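CrtC domain-containing protein (Fusarium vanettenii 77-13-4, PDB 7A0Q) probably hydrates the isoflavonoid phytoalexin kievitone, acting as a kievitone hydratase built from two lipocalin-like domains. Local coordinates at residues K25-S33 with I196-W204. Residues are numbered along the deposited sequence; the frame is centred on the assembly and turned at random. Where two conformers were deposited one is given.
Sequences KFPFKPENS and IDPAKSHTW
F28, P30 and H202 form the closely packed side of this contact, where the N-terminal tail of the chain crosses the turn leading into strand 202-210. CB of F28 lies 3.2 Å from O of K200, while the phenyl and imidazole rings, their planes inclined at 72°, meet obliquely. The imidazole presents its edge to the tail, with CD2 3.9 Å from CA of F28. CG of H202 sits between its own backbone N and carbonyl carbon (chi1 65°), which turns the ring toward the tail; CB lies 3.5 Å from O of K29. The ring of P30 rests against the turn's carbonyls, its CD 3.2 Å from O of S201 and its CG 3.4 Å from O of P198. NE2 of H202, in the N-terminal CrtC lipocalin domain, hydrogen-bonds to the hydroxyl of Y336 on strand 331-343 of the closed eight-stranded barrel, tying the two together.

On the solvent side, the exposed chains of K29 and K200 lead away, leaving mainly their CB atoms near the contact. Within the turn, OD1 of D197 accepts from N of A199 in an Asx turn, while the backbone O of D197 receives N of K200 and OG of S201 from opposite faces of its plane.

CA of K200 lies 3.1 Å from O of F28 in a C-H...O contact. Because P30 has no N-H to offer O of S201, the segments meet through carbon-to-carbonyl contacts, and polar anchoring falls to neighbours such as T154, T155 and R253, which hold E31.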
loop_
_atom_site.group_PDB
_atom_site.type_symbol
_atom_site.label_atom_id
_atom_site.label_comp_id
_atom_site.label_asym_id
_atom_site.label_seq_id
_atom_site.Cartn_x
_atom_site.Cartn_y
_atom_site.Cartn_z
ATOM N N LYS A 25 15.027 -10.055 -13.100
ATOM C CA LYS A 25 14.407 -10.024 -11.777
ATOM C C LYS A 25 14.411 -8.608 -11.216
ATOM O O LYS A 25 15.363 -7.847 -11.424
ATOM C CB LYS A 25 15.127 -10.968 -10.810
ATOM C CG LYS A 25 15.249 -12.413 -11.295
ATOM C CD LYS A 25 13.918 -13.144 -11.239
ATOM C CE LYS A 25 14.016 -14.528 -11.858
ATOM N NZ LYS A 25 12.786 -15.312 -11.601
ATOM N N PHE A 26 13.346 -8.252 -10.500
ATOM C CA PHE A 26 13.328 -6.925 -9.900
ATOM C C PHE A 26 14.246 -6.895 -8.684
ATOM O O PHE A 26 14.352 -7.892 -7.968
ATOM C CB PHE A 26 11.914 -6.540 -9.484
ATOM C CG PHE A 26 11.010 -6.276 -10.631
ATOM C CD1 PHE A 26 10.993 -5.029 -11.233
ATOM C CD2 PHE A 26 10.192 -7.278 -11.130
ATOM C CE1 PHE A 26 10.166 -4.778 -12.306
ATOM C CE2 PHE A 26 9.362 -7.034 -12.206
ATOM C CZ PHE A 26 9.353 -5.783 -12.797
ATOM N N PRO A 27 14.922 -5.763 -8.425
ATOM C CA PRO A 27 15.895 -5.675 -7.329
ATOM C C PRO A 27 15.258 -5.443 -5.955
ATOM O O PRO A 27 15.644 -4.532 -5.217
ATOM C CB PRO A 27 16.779 -4.501 -7.758
ATOM C CG PRO A 27 15.858 -3.612 -8.523
ATOM C CD PRO A 27 14.854 -4.514 -9.206
ATOM N N PHE A 28 14.293 -6.298 -5.595
ATOM C CA PHE A 28 13.695 -6.239 -4.263
ATOM C C PHE A 28 14.757 -6.475 -3.197
ATOM O O PHE A 28 15.539 -7.428 -3.285
ATOM C CB PHE A 28 12.593 -7.289 -4.110
ATOM C CG PHE A 28 11.485 -7.201 -5.126
ATOM C CD1 PHE A 28 11.156 -6.003 -5.752
ATOM C CD2 PHE A 28 10.744 -8.337 -5.427
ATOM C CE1 PHE A 28 10.109 -5.949 -6.673
ATOM C CE2 PHE A 28 9.710 -8.292 -6.349
ATOM C CZ PHE A 28 9.387 -7.100 -6.973
ATOM N N LYS A 29 14.768 -5.620 -2.170
ATOM C CA LYS A 29 15.667 -5.811 -1.038
ATOM C C LYS A 29 15.221 -4.913 0.106
ATOM O O LYS A 29 14.636 -3.849 -0.138
ATOM C CB LYS A 29 17.124 -5.512 -1.425
ATOM C CG LYS A 29 17.362 -4.104 -1.923
ATOM C CD LYS A 29 18.792 -3.929 -2.449
ATOM C CE LYS A 29 19.027 -4.763 -3.707
ATOM N NZ LYS A 29 20.337 -4.487 -4.375
ATOM N N PRO A 30 15.475 -5.296 1.350
ATOM C CA PRO A 30 15.043 -4.475 2.482
ATOM C C PRO A 30 16.034 -3.365 2.796
ATOM O O PRO A 30 17.213 -3.414 2.437
ATOM C CB PRO A 30 14.978 -5.475 3.635
ATOM C CG PRO A 30 16.084 -6.454 3.303
ATOM C CD PRO A 30 16.116 -6.551 1.793
ATOM N N GLU A 31 15.527 -2.354 3.493
ATOM C CA GLU A 31 16.414 -1.421 4.161
ATOM C C GLU A 31 16.821 -1.988 5.515
ATOM O O GLU A 31 16.258 -2.974 6.005
ATOM C CB GLU A 31 15.752 -0.045 4.303
ATOM C CG GLU A 31 15.660 0.642 2.960
ATOM C CD GLU A 31 14.898 1.959 2.997
ATOM O OE1 GLU A 31 14.104 2.180 3.940
ATOM O OE2 GLU A 31 15.109 2.768 2.068
ATOM N N ASN A 32 17.842 -1.372 6.113
ATOM C CA ASN A 32 18.301 -1.760 7.437
ATOM C C ASN A 32 18.561 -0.489 8.247
ATOM O O ASN A 32 19.666 -0.226 8.717
ATOM C CB ASN A 32 19.545 -2.651 7.361
ATOM C CG ASN A 32 19.968 -3.184 8.725
ATOM O OD1 ASN A 32 19.130 -3.503 9.573
ATOM N ND2 ASN A 32 21.274 -3.288 8.936
ATOM N N SER A 33 17.519 0.315 8.426
ATOM C CA SER A 33 17.626 1.593 9.113
ATOM C C SER A 33 16.643 1.650 10.276
ATOM O O SER A 33 15.847 0.733 10.504
ATOM C CB SER A 33 17.379 2.751 8.141
ATOM O OG SER A 33 16.377 2.411 7.206
ATOM N N ILE A 196 10.332 -17.301 1.709
ATOM C CA ILE A 196 10.733 -15.960 1.303
ATOM C C ILE A 196 12.223 -15.778 1.563
ATOM O O ILE A 196 12.729 -16.142 2.631
ATOM C CB ILE A 196 9.902 -14.912 2.058
ATOM C CG1 ILE A 196 8.436 -15.008 1.619
ATOM C CG2 ILE A 196 10.449 -13.496 1.829
ATOM C CD1 ILE A 196 7.478 -14.137 2.459
ATOM N N ASP A 197 12.935 -15.203 0.589
ATOM C CA ASP A 197 14.344 -14.874 0.767
ATOM C C ASP A 197 14.444 -13.468 1.349
ATOM O O ASP A 197 14.216 -12.490 0.618
ATOM C CB ASP A 197 15.093 -14.961 -0.558
ATOM C CG ASP A 197 16.583 -14.675 -0.421
ATOM O OD1 ASP A 197 17.030 -14.225 0.652
ATOM O OD2 ASP A 197 17.314 -14.910 -1.405
ATOM N N PRO A 198 14.809 -13.309 2.623
ATOM C CA PRO A 198 14.833 -11.954 3.208
ATOM C C PRO A 198 15.880 -11.035 2.593
ATOM O O PRO A 198 15.767 -9.813 2.741
ATOM C CB PRO A 198 15.119 -12.207 4.692
ATOM C CG PRO A 198 15.813 -13.545 4.725
ATOM C CD PRO A 198 15.292 -14.342 3.556
ATOM N N ALA A 199 16.894 -11.560 1.902
ATOM C CA ALA A 199 17.865 -10.672 1.282
ATOM C C ALA A 199 17.337 -10.026 0.009
ATOM O O ALA A 199 17.902 -9.026 -0.447
ATOM C CB ALA A 199 19.160 -11.437 0.976
ATOM N N LYS A 200 16.265 -10.565 -0.571
ATOM C CA LYS A 200 15.798 -10.130 -1.878
ATOM C C LYS A 200 14.297 -9.874 -1.856
ATOM O O LYS A 200 13.593 -10.098 -2.840
ATOM C CB LYS A 200 16.183 -11.150 -2.947
ATOM C CG LYS A 200 17.699 -11.198 -3.153
ATOM C CD LYS A 200 18.129 -12.287 -4.117
ATOM C CE LYS A 200 19.641 -12.223 -4.353
ATOM N NZ LYS A 200 20.119 -13.323 -5.237
ATOM N N SER A 201 13.805 -9.356 -0.732
ATOM C CA SER A 201 12.383 -9.106 -0.520
ATOM C C SER A 201 12.242 -7.835 0.317
ATOM O O SER A 201 13.172 -7.425 1.014
ATOM C CB SER A 201 11.710 -10.273 0.221
ATOM O OG SER A 201 11.742 -11.485 -0.539
ATOM N N HIS A 202 11.063 -7.214 0.258
ATOM C CA HIS A 202 10.748 -6.169 1.228
ATOM C C HIS A 202 9.246 -5.967 1.254
ATOM O O HIS A 202 8.540 -6.346 0.323
ATOM C CB HIS A 202 11.455 -4.839 0.924
ATOM C CG HIS A 202 11.013 -4.191 -0.354
ATOM N ND1 HIS A 202 10.125 -3.131 -0.396
ATOM C CD2 HIS A 202 11.345 -4.453 -1.641
ATOM C CE1 HIS A 202 9.935 -2.770 -1.654
ATOM N NE2 HIS A 202 10.658 -3.560 -2.429
ATOM N N THR A 203 8.768 -5.364 2.336
ATOM C CA THR A 203 7.342 -5.114 2.502
ATOM C C THR A 203 7.129 -3.635 2.769
ATOM O O THR A 203 7.829 -3.045 3.596
ATOM C CB THR A 203 6.758 -5.952 3.653
ATOM O OG1 THR A 203 6.845 -7.339 3.314
ATOM C CG2 THR A 203 5.285 -5.607 3.919
ATOM N N TRP A 204 6.167 -3.039 2.068
ATOM C CA TRP A 204 5.667 -1.716 2.405
ATOM C C TRP A 204 4.434 -1.946 3.263
ATOM O O TRP A 204 3.440 -2.511 2.792
ATOM C CB TRP A 204 5.324 -0.910 1.158
ATOM C CG TRP A 204 4.777 0.487 1.442
ATOM C CD1 TRP A 204 3.663 0.818 2.182
ATOM C CD2 TRP A 204 5.323 1.721 0.969
ATOM N NE1 TRP A 204 3.488 2.189 2.186
ATOM C CE2 TRP A 204 4.495 2.763 1.449
ATOM C CE3 TRP A 204 6.428 2.047 0.175
ATOM C CZ2 TRP A 204 4.743 4.106 1.158
ATOM C CZ3 TRP A 204 6.664 3.387 -0.123
ATOM C CH2 TRP A 204 5.835 4.396 0.379
#